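Local atomic coordinates of peptide-binding protein (Photobacterium damsela subsp. piscicida, PDB entry 6SQX), a protein that probably acts as a secreted cysteine endopeptidase of the NlpC/P60 family, cleaving peptide bonds in the peptidoglycan of potentially competing bacteria. Residues Lys109-His114 with Ala159-Phe164; Asn147-Arg152 with Gly208-Ser213; Glu169-Asp174 with Gly317-Asn322. All coordinates share one frame; numbering follows the deposited sequence.

Interaction 1: Lys109-His114 with Ala159-Phe164; sequences KNYLPH and AFYNNF. With EDO (1,2-ethanediol), chain H; EDO (1,2-ethanediol), chain S.
Lys109 and Ala159 bring two irregular loops to within 4.7 Å between their CA atoms, and from there the backbones part, so that at Tyr111 and Phe164 side chains bridge the gap. The pairing is a worked example of how loops without strand hydrogen bonding can be joined by aromatic rings. Tyr111 meets two aromatic partners. One face of its ring lies against Phe164 in an offset stack, with the planes only 3° apart and the centroids 4.1 Å from each other; the closest ring atoms are Tyr111 CG and Phe164 CD2, at 3.4 Å. Phe164 CG sits between its own backbone N and carbonyl carbon (chi1 49°), which folds the ring back over the tyrosine and also sets Phe164 CB above the Tyr111 face as a CH-pi donor. The edge of Tyr111 points elsewhere: its CE1 stands over the face of Tyr161, 3.7 Å from CD2 of that ring, in a T-shaped pair with the planes at 85°. Beyond the rings, the Tyr111 hydroxyl is hydrogen-bonded to the backbone N of Tyr171. The Tyr161 hydroxyl reaches the other loop through a water that donates to Lys109 O. At the far end of the contact, His114 NE2 donates to Ala159 O over 2.7 Å, the oxygen lying almost in the imidazole plane although the N-H is noticeably bent. Since a carbonyl can only accept, the bond implies a proton on NE2, and it fixes the rotation of an imidazole that also stacks on Trp118. Together Tyr111, Tyr161 and Phe164 form an aromatic cluster, which fastens the long loop between strands 149-152 and 177-181 of the SH3b region to the connection between helices 90-102 and 118-126.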
loop_
_atom_site.group_PDB
_atom_site.type_symbol
_atom_site.label_atom_id
_atom_site.label_comp_id
_atom_site.label_asym_id
_atom_site.label_seq_id
_atom_site.Cartn_x
_atom_site.Cartn_y
_atom_site.Cartn_z
ATOM N N LYS A 109 -17.503 6.328 13.183
ATOM C CA LYS A 109 -17.790 5.880 11.819
ATOM C C LYS A 109 -19.042 6.534 11.244
ATOM O O LYS A 109 -19.222 6.551 10.013
ATOM C CB LYS A 109 -17.921 4.354 11.790
ATOM C CG LYS A 109 -19.181 3.840 12.447
ATOM C CD LYS A 109 -19.211 2.286 12.447
ATOM C CE LYS A 109 -20.601 1.782 12.871
ATOM N NZ LYS A 109 -20.666 0.278 12.941
ATOM N N ASN A 110 -19.893 7.075 12.102
ATOM C CA ASN A 110 -21.100 7.789 11.693
ATOM C C ASN A 110 -20.956 9.291 11.867
ATOM O O ASN A 110 -21.956 10.011 11.832
ATOM C CB ASN A 110 -22.315 7.279 12.470
ATOM C CG ASN A 110 -22.660 5.832 12.120
ATOM O OD1 ASN A 110 -22.775 4.963 13.001
ATOM N ND2 ASN A 110 -22.831 5.564 10.837
ATOM N N TYR A 111 -19.721 9.779 12.023
ATOM C CA TYR A 111 -19.393 11.200 12.143
ATOM C C TYR A 111 -19.891 11.802 13.453
ATOM O O TYR A 111 -20.053 13.034 13.574
ATOM C CB TYR A 111 -19.884 12.020 10.941
ATOM C CG TYR A 111 -19.004 11.953 9.711
ATOM C CD1 TYR A 111 -17.823 11.199 9.685
ATOM C CD2 TYR A 111 -19.340 12.685 8.566
ATOM C CE1 TYR A 111 -16.977 11.179 8.535
ATOM C CE2 TYR A 111 -18.530 12.678 7.425
ATOM C CZ TYR A 111 -17.340 11.919 7.390
ATOM O OH TYR A 111 -16.541 11.923 6.256
ATOM N N LEU A 112 -20.199 10.905 14.510
ATOM C CA LEU A 112 -20.601 11.405 15.823
ATOM C C LEU A 112 -19.380 11.510 16.725
ATOM O O LEU A 112 -18.430 10.734 16.584
ATOM C CB LEU A 112 -21.593 10.441 16.467
ATOM C CG LEU A 112 -22.942 10.340 15.755
ATOM C CD1 LEU A 112 -23.735 9.197 16.350
ATOM C CD2 LEU A 112 -23.701 11.646 15.926
ATOM N N PRO A 113 -19.359 12.494 17.608
ATOM C CA PRO A 113 -18.233 12.594 18.539
ATOM C C PRO A 113 -18.078 11.297 19.317
ATOM O O PRO A 113 -19.060 10.683 19.749
ATOM C CB PRO A 113 -18.638 13.742 19.472
ATOM C CG PRO A 113 -19.737 14.469 18.786
ATOM C CD PRO A 113 -20.398 13.514 17.839
ATOM N N HIS A 114 -16.829 10.881 19.489
ATOM C CA HIS A 114 -16.554 9.757 20.370
ATOM C C HIS A 114 -16.881 10.108 21.817
ATOM O O HIS A 114 -16.644 11.227 22.285
ATOM C CB HIS A 114 -15.088 9.360 20.286
ATOM C CG HIS A 114 -14.794 8.453 19.134
ATOM N ND1 HIS A 114 -15.357 7.197 19.025
ATOM C CD2 HIS A 114 -13.981 8.594 18.055
ATOM C CE1 HIS A 114 -14.925 6.616 17.922
ATOM N NE2 HIS A 114 -14.099 7.445 17.305
ATOM N N ALA A 159 -14.347 4.028 13.477
ATOM C CA ALA A 159 -13.356 4.941 12.922
ATOM C C ALA A 159 -12.868 5.913 13.977
ATOM O O ALA A 159 -13.537 6.150 14.998
ATOM C CB ALA A 159 -13.968 5.749 11.771
ATOM N N PHE A 160 -11.702 6.516 13.694
ATOM C CA PHE A 160 -11.289 7.765 14.351
ATOM C C PHE A 160 -11.020 8.774 13.244
ATOM O O PHE A 160 -9.995 8.673 12.554
ATOM C CB PHE A 160 -10.031 7.616 15.223
ATOM C CG PHE A 160 -9.669 8.891 15.944
ATOM C CD1 PHE A 160 -8.915 9.878 15.323
ATOM C CD2 PHE A 160 -10.123 9.116 17.216
ATOM C CE1 PHE A 160 -8.618 11.074 15.957
ATOM C CE2 PHE A 160 -9.830 10.313 17.871
ATOM C CZ PHE A 160 -9.072 11.289 17.234
ATOM N N TYR A 161 -11.952 9.715 13.076
ATOM C CA TYR A 161 -11.808 10.846 12.172
ATOM C C TYR A 161 -11.544 12.110 12.970
ATOM O O TYR A 161 -12.050 12.277 14.085
ATOM C CB TYR A 161 -13.104 11.079 11.394
ATOM C CG TYR A 161 -13.479 9.977 10.446
ATOM C CD1 TYR A 161 -12.700 9.710 9.298
ATOM C CD2 TYR A 161 -14.651 9.258 10.649
ATOM C CE1 TYR A 161 -13.056 8.700 8.410
ATOM C CE2 TYR A 161 -15.059 8.272 9.737
ATOM C CZ TYR A 161 -14.239 7.981 8.637
ATOM O OH TYR A 161 -14.610 7.002 7.737
ATOM N N ASN A 162 -10.756 13.008 12.387
ATOM C CA ASN A 162 -10.804 14.394 12.839
ATOM C C ASN A 162 -12.065 15.057 12.257
ATOM O O ASN A 162 -12.788 14.450 11.462
ATOM C CB ASN A 162 -9.539 15.128 12.400
ATOM C CG ASN A 162 -8.281 14.642 13.155
ATOM O OD1 ASN A 162 -8.308 14.449 14.386
ATOM N ND2 ASN A 162 -7.195 14.437 12.418
ATOM N N ASN A 163 -12.349 16.290 12.670
ATOM C CA ASN A 163 -13.530 17.007 12.202
ATOM C C ASN A 163 -13.611 16.964 10.675
ATOM O O ASN A 163 -12.713 17.437 9.972
ATOM C CB ASN A 163 -13.456 18.464 12.685
ATOM C CG ASN A 163 -14.725 19.251 12.388
ATOM O OD1 ASN A 163 -15.322 19.085 11.320
ATOM N ND2 ASN A 163 -15.142 20.097 13.311
ATOM N N PHE A 164 -14.681 16.360 10.165
ATOM C CA PHE A 164 -14.844 16.063 8.744
ATOM C C PHE A 164 -15.111 17.312 7.908
ATOM O O PHE A 164 -15.108 17.201 6.677
ATOM C CB PHE A 164 -15.939 15.004 8.568
ATOM C CG PHE A 164 -17.200 15.335 9.338
ATOM C CD1 PHE A 164 -18.111 16.212 8.820
ATOM C CD2 PHE A 164 -17.413 14.839 10.629
ATOM C CE1 PHE A 164 -19.270 16.554 9.518
ATOM C CE2 PHE A 164 -18.560 15.166 11.355
ATOM C CZ PHE A 164 -19.497 16.034 10.794
HETATM C C1 EDO H . -5.117 11.526 14.141
HETATM O O1 EDO H . -4.789 12.124 15.410
HETATM C C2 EDO H . -4.302 12.179 13.036
HETATM O O2 EDO H . -4.597 13.597 13.023
HETATM C C1 EDO S . -19.923 2.295 7.131
HETATM O O1 EDO S . -21.090 1.528 7.448
HETATM C C2 EDO S . -20.163 3.725 7.591
HETATM O O2 EDO S . -20.749 3.690 8.903
HETATM O O HOH W 1 -16.885 5.534 8.520
#

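Interaction 2: Asn147-Arg152 with Gly208-Ser213; sequences NNAQVR and GWVPTS. With EDO (1,2-ethanediol), chain N.
A single antiparallel bridge of the bacterial SH3 (SH3b) domain joins strand 149-152 to the strand that ends at Pro211, illustrating how two short strands can be tied at one point and then splay apart. Arg152 and Trp209 form the hydrogen-bonded pair: Arg152 N donates to Trp209 O, and Trp209 N returns to Arg152 O over 2.8 Å in a nearly straight bond of 177°. Trp209 O also receives the CA-H of Val151. The indole of Trp209 has Arg152 O at its edge, 3.5 Å from CD1. Next to the bridge, Val151 CG1 presses on Gly208 CA at 3.4 Å, tighter than usual van der Waals contact; the backbone of Gly208, with no side chain in the way, lets the methyl come this close. With CG1 turned anti to the backbone N (chi1 -180°), Val151 leaves its other methyl, CG2, to meet Val210 CG1 at 3.8 Å. The same Val210 methyl touches Ala149 CB, also at 3.8 Å. Farther along, a water links two side chains: it accepts from Asn147 ND2 at 3.1 Å and is hydrogen-bonded to Ser213 OG, while Asn147 OD1 is hydrogen-bonded to Lys251 NZ.

Polar ends lead away from the bridge. The Arg152 guanidinium forms a salt bridge with Asp174 and a hydrogen bond with Gln177, while Trp209 NE1 donates to Glu94 in helix 90-102. Strand 149-152 pairs on with strand 177-181, and strand 206-211 with strand 198-203, whose Trp198, Leu200 and Ile201 pack against Arg152, Trp209 and Val210.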
loop_
_atom_site.group_PDB
_atom_site.type_symbol
_atom_site.label_atom_id
_atom_site.label_comp_id
_atom_site.label_asym_id
_atom_site.label_seq_id
_atom_site.Cartn_x
_atom_site.Cartn_y
_atom_site.Cartn_z
ATOM N N ASN A 147 -9.381 -14.303 4.265
ATOM C CA ASN A 147 -10.277 -13.337 3.632
ATOM C C ASN A 147 -9.571 -11.990 3.553
ATOM O O ASN A 147 -8.851 -11.614 4.481
ATOM C CB ASN A 147 -11.575 -13.168 4.428
ATOM C CG ASN A 147 -12.497 -14.364 4.312
ATOM O OD1 ASN A 147 -12.801 -14.819 3.200
ATOM N ND2 ASN A 147 -12.977 -14.860 5.445
ATOM N N ASN A 148 -9.734 -11.273 2.435
ATOM C CA ASN A 148 -9.084 -9.964 2.320
ATOM C C ASN A 148 -9.422 -9.165 3.570
ATOM O O ASN A 148 -10.571 -9.143 4.019
ATOM C CB ASN A 148 -9.606 -9.223 1.090
ATOM C CG ASN A 148 -9.394 -10.015 -0.190
ATOM O OD1 ASN A 148 -8.320 -10.539 -0.469
ATOM N ND2 ASN A 148 -10.460 -10.102 -1.004
ATOM N N ALA A 149 -8.417 -8.512 4.158
ATOM C CA ALA A 149 -8.599 -7.938 5.481
ATOM C C ALA A 149 -8.153 -6.477 5.546
ATOM O O ALA A 149 -7.084 -6.120 5.026
ATOM C CB ALA A 149 -7.815 -8.778 6.503
ATOM N N GLN A 150 -8.958 -5.651 6.216
ATOM C CA GLN A 150 -8.534 -4.301 6.575
ATOM C C GLN A 150 -7.835 -4.347 7.925
ATOM O O GLN A 150 -8.469 -4.645 8.946
ATOM C CB GLN A 150 -9.738 -3.353 6.620
ATOM C CG GLN A 150 -10.312 -3.173 5.187
ATOM C CD GLN A 150 -11.356 -2.148 5.100
ATOM O OE1 GLN A 150 -11.076 -0.957 5.116
ATOM N NE2 GLN A 150 -12.608 -2.596 5.036
ATOM N N VAL A 151 -6.519 -4.091 7.918
ATOM C CA VAL A 151 -5.730 -4.150 9.145
ATOM C C VAL A 151 -5.963 -2.855 9.897
ATOM O O VAL A 151 -5.883 -1.744 9.322
ATOM C CB VAL A 151 -4.239 -4.335 8.821
ATOM C CG1 VAL A 151 -3.418 -4.395 10.164
ATOM C CG2 VAL A 151 -4.035 -5.610 7.997
ATOM N N ARG A 152 -6.234 -2.993 11.189
ATOM C CA ARG A 152 -6.653 -1.894 12.051
ATOM C C ARG A 152 -5.629 -1.690 13.178
ATOM O O ARG A 152 -5.068 -2.661 13.702
ATOM C CB ARG A 152 -8.024 -2.245 12.718
ATOM C CG ARG A 152 -9.137 -2.730 11.720
ATOM C CD ARG A 152 -9.623 -1.598 10.789
ATOM N NE ARG A 152 -10.436 -0.647 11.549
ATOM C CZ ARG A 152 -10.784 0.563 11.133
ATOM N NH1 ARG A 152 -10.348 0.975 9.935
ATOM N NH2 ARG A 152 -11.547 1.345 11.907
ATOM N N GLY A 208 -0.946 -5.237 12.851
ATOM C CA GLY A 208 -2.212 -4.715 13.334
ATOM C C GLY A 208 -3.273 -5.791 13.454
ATOM O O GLY A 208 -2.991 -6.971 13.340
ATOM N N TRP A 209 -4.492 -5.350 13.754
ATOM C CA TRP A 209 -5.577 -6.246 14.121
ATOM C C TRP A 209 -6.502 -6.501 12.934
ATOM O O TRP A 209 -6.814 -5.585 12.148
ATOM C CB TRP A 209 -6.414 -5.607 15.234
ATOM C CG TRP A 209 -5.637 -5.358 16.530
ATOM C CD1 TRP A 209 -4.838 -4.286 16.813
ATOM C CD2 TRP A 209 -5.604 -6.203 17.686
ATOM N NE1 TRP A 209 -4.286 -4.425 18.076
ATOM C CE2 TRP A 209 -4.764 -5.578 18.640
ATOM C CE3 TRP A 209 -6.210 -7.416 18.009
ATOM C CZ2 TRP A 209 -4.511 -6.129 19.904
ATOM C CZ3 TRP A 209 -5.947 -7.977 19.257
ATOM C CH2 TRP A 209 -5.124 -7.321 20.197
ATOM N N VAL A 210 -6.980 -7.738 12.829
ATOM C CA VAL A 210 -7.920 -8.142 11.775
ATOM C C VAL A 210 -8.960 -9.044 12.412
ATOM O O VAL A 210 -8.722 -9.626 13.474
ATOM C CB VAL A 210 -7.218 -8.921 10.644
ATOM C CG1 VAL A 210 -6.207 -8.030 9.880
ATOM C CG2 VAL A 210 -6.578 -10.212 11.220
ATOM N N PRO A 211 -10.115 -9.206 11.780
ATOM C CA PRO A 211 -11.096 -10.169 12.297
ATOM C C PRO A 211 -10.485 -11.557 12.361
ATOM O O PRO A 211 -9.787 -11.994 11.443
ATOM C CB PRO A 211 -12.218 -10.122 11.251
ATOM C CG PRO A 211 -12.059 -8.738 10.636
ATOM C CD PRO A 211 -10.585 -8.534 10.555
ATOM N N THR A 212 -10.751 -12.253 13.470
ATOM C CA THR A 212 -10.225 -13.606 13.605
ATOM C C THR A 212 -10.677 -14.505 12.455
ATOM O O THR A 212 -9.911 -15.363 11.995
ATOM C CB THR A 212 -10.614 -14.164 14.963
ATOM O OG1 THR A 212 -10.027 -13.321 15.968
ATOM C CG2 THR A 212 -10.159 -15.643 15.144
ATOM N N SER A 213 -11.889 -14.299 11.946
ATOM C CA SER A 213 -12.369 -15.119 10.841
ATOM C C SER A 213 -11.584 -14.904 9.552
ATOM O O SER A 213 -11.754 -15.673 8.600
ATOM C CB SER A 213 -13.854 -14.831 10.601
ATOM O OG SER A 213 -14.053 -13.458 10.305
HETATM C C1 EDO N . -13.564 -7.613 -0.131
HETATM O O1 EDO N . -13.060 -8.928 0.101
HETATM C C2 EDO N . -12.495 -6.830 -0.890
HETATM O O2 EDO N . -12.447 -7.222 -2.252
HETATM O O HOH W 2 -13.493 -12.802 7.729
#

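Interaction 3: Glu169-Asp174 with Gly317-Asn322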
loop_
_atom_site.group_PDB
_atom_site.type_symbol
_atom_site.label_atom_id
_atom_site.label_comp_id
_atom_site.label_asym_id
_atom_site.label_seq_id
_atom_site.Cartn_x
_atom_site.Cartn_y
_atom_site.Cartn_z
ATOM N N GLU A 169 -9.625 15.823 6.061
ATOM C CA GLU A 169 -10.143 15.035 7.182
ATOM C C GLU A 169 -11.525 14.480 6.817
ATOM O O GLU A 169 -12.090 14.793 5.769
ATOM C CB GLU A 169 -10.184 15.878 8.469
ATOM C CG GLU A 169 -8.847 16.529 8.834
ATOM C CD GLU A 169 -7.710 15.535 9.105
ATOM O OE1 GLU A 169 -7.928 14.339 9.394
ATOM O OE2 GLU A 169 -6.553 15.979 9.034
ATOM N N GLY A 170 -12.091 13.651 7.697
ATOM C CA GLY A 170 -13.263 12.866 7.315
ATOM C C GLY A 170 -12.824 11.742 6.386
ATOM O O GLY A 170 -11.632 11.502 6.149
ATOM N N TYR A 171 -13.828 11.058 5.825
ATOM C CA TYR A 171 -13.560 9.896 4.991
ATOM C C TYR A 171 -12.689 10.311 3.804
ATOM O O TYR A 171 -12.907 11.380 3.216
ATOM C CB TYR A 171 -14.899 9.301 4.504
ATOM C CG TYR A 171 -14.726 8.054 3.691
ATOM C CD1 TYR A 171 -14.702 6.801 4.294
ATOM C CD2 TYR A 171 -14.590 8.121 2.297
ATOM C CE1 TYR A 171 -14.550 5.618 3.530
ATOM C CE2 TYR A 171 -14.413 6.978 1.546
ATOM C CZ TYR A 171 -14.388 5.722 2.154
ATOM O OH TYR A 171 -14.205 4.589 1.374
ATOM N N PRO A 172 -11.675 9.513 3.424
ATOM C CA PRO A 172 -11.365 8.156 3.914
ATOM C C PRO A 172 -10.334 8.141 5.065
ATOM O O PRO A 172 -9.777 7.065 5.354
ATOM C CB PRO A 172 -10.744 7.478 2.668
ATOM C CG PRO A 172 -9.936 8.636 1.973
ATOM C CD PRO A 172 -10.921 9.828 2.182
ATOM N N PHE A 173 -10.073 9.299 5.680
ATOM C CA PHE A 173 -8.993 9.429 6.667
ATOM C C PHE A 173 -9.429 8.969 8.065
ATOM O O PHE A 173 -9.437 9.737 9.040
ATOM C CB PHE A 173 -8.501 10.870 6.657
ATOM C CG PHE A 173 -7.881 11.267 5.357
ATOM C CD1 PHE A 173 -6.599 10.821 5.003
ATOM C CD2 PHE A 173 -8.619 11.998 4.397
ATOM C CE1 PHE A 173 -6.029 11.135 3.758
ATOM C CE2 PHE A 173 -8.043 12.335 3.167
ATOM C CZ PHE A 173 -6.758 11.884 2.837
ATOM N N ASP A 174 -9.768 7.676 8.142
ATOM C CA ASP A 174 -9.959 6.980 9.416
ATOM C C ASP A 174 -8.586 6.537 9.888
ATOM O O ASP A 174 -7.990 5.647 9.297
ATOM C CB ASP A 174 -10.850 5.761 9.155
ATOM C CG ASP A 174 -10.940 4.808 10.353
ATOM O OD1 ASP A 174 -10.403 5.136 11.442
ATOM O OD2 ASP A 174 -11.547 3.734 10.202
ATOM N N GLY A 317 -5.591 1.976 2.831
ATOM C CA GLY A 317 -6.284 0.856 2.208
ATOM C C GLY A 317 -7.766 0.803 2.523
ATOM O O GLY A 317 -8.398 -0.243 2.294
ATOM N N MET A 318 -8.336 1.904 3.020
ATOM C CA MET A 318 -9.758 1.982 3.369
ATOM C C MET A 318 -10.648 1.405 2.274
ATOM O O MET A 318 -10.595 1.824 1.109
ATOM C CB MET A 318 -10.174 3.447 3.613
ATOM C CG MET A 318 -11.521 3.641 4.306
ATOM S SD MET A 318 -11.432 3.294 6.075
ATOM C CE MET A 318 -13.006 4.034 6.619
ATOM N N ASP A 319 -11.497 0.467 2.677
ATOM C CA ASP A 319 -12.476 -0.151 1.776
ATOM C C ASP A 319 -11.814 -0.847 0.597
ATOM O O ASP A 319 -12.466 -1.062 -0.451
ATOM C CB ASP A 319 -13.529 0.861 1.332
ATOM C CG ASP A 319 -14.474 1.228 2.473
ATOM O OD1 ASP A 319 -14.908 0.291 3.194
ATOM O OD2 ASP A 319 -14.801 2.430 2.678
ATOM N N PHE A 320 -10.549 -1.274 0.763
ATOM C CA PHE A 320 -9.798 -2.030 -0.235
ATOM C C PHE A 320 -9.387 -1.191 -1.432
ATOM O O PHE A 320 -8.923 -1.734 -2.445
ATOM C CB PHE A 320 -10.472 -3.355 -0.607
ATOM C CG PHE A 320 -10.676 -4.238 0.601
ATOM C CD1 PHE A 320 -9.598 -4.899 1.159
ATOM C CD2 PHE A 320 -11.923 -4.356 1.199
ATOM C CE1 PHE A 320 -9.763 -5.736 2.287
ATOM C CE2 PHE A 320 -12.128 -5.188 2.316
ATOM C CZ PHE A 320 -11.044 -5.888 2.865
ATOM N N ASN A 321 -9.471 0.136 -1.281
ATOM C CA ASN A 321 -8.900 1.077 -2.246
ATOM C C ASN A 321 -7.563 1.590 -1.707
ATOM O O ASN A 321 -7.468 1.936 -0.525
ATOM C CB ASN A 321 -9.862 2.256 -2.488
ATOM C CG ASN A 321 -11.138 1.815 -3.181
ATOM O OD1 ASN A 321 -11.103 0.930 -4.048
ATOM N ND2 ASN A 321 -12.259 2.386 -2.757
ATOM N N ASN A 322 -6.545 1.633 -2.558
ATOM C CA ASN A 322 -5.211 1.944 -2.043
ATOM C C ASN A 322 -4.961 3.434 -1.901
ATOM O O ASN A 322 -5.622 4.306 -2.494
ATOM C CB ASN A 322 -4.165 1.402 -2.975
ATOM C CG ASN A 322 -4.177 -0.077 -3.024
ATOM O OD1 ASN A 322 -4.529 -0.681 -4.044
ATOM N ND2 ASN A 322 -3.747 -0.715 -1.918
HETATM O O HOH W 3 -13.464 4.989 -1.504
HETATM O O HOH W 4 -11.750 4.004 -0.130
#
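The hydroxyl of Tyr171 is gripped by three partners. It donates to Asp319 OD2 over a short 2.6 Å, reaching the anti lone pair of that oxygen, and it accepts from two waters. The carboxylate oxygen lies at the ring edge, near its plane, with the ring and carboxylate planes 32° apart. Both waters accept from Asn321 ND2, and the closer of them, 2.9 Å from Tyr171 OH, also donates to Met318 O, so the phenol is tied, directly or through water, to the Asp319 carboxylate, the Met318 carbonyl and the Asn321 amide. Tyr171 precedes a cis peptide bond to Pro172, whose CB sits over the centre of the Tyr171 ring. This is an interface between modules: residues 169-174 belong to the SH3b region and residues 317-322 to the NlpC/P60 region, just ahead of the oxidised Cys324. Alongside, Met318 supplies the apolar part. In one of its two conformers, with CG anti to the backbone N (chi1 -166°), CG lies 3.7 Å from Tyr171 CE1, obliquely to the ring, and CE tentatively touches Asp174 CB. Met318 CB meets Pro172 CB more loosely, at 4.2 Å. Asp174 OD1 accepts from Phe160 N and Ile176 N.

How the interactions relate
Along the chain, interaction 1 closes before interaction 3 opens, whereas interaction 2 crosses both, since residues 147-152 precede the loop and residues 208-213 follow it. Interactions 1 and 3 share the loop between strands 149-152 and 177-181; their centres lie about 13 Å apart. Interaction 2, about 21 Å from the first and 15 Å from the third, ties strand 149-152, where that loop starts, to strand 206-211. Asp174 is the common joint, meeting Phe160 N of interaction 1 and the Arg152 guanidinium of interaction 2, while Gln150 OE1 accepts from Asp319 N of interaction 3. One SH3b loop thus touches both the connection between helices 90-102 and 118-126 and the NlpC/P60 region.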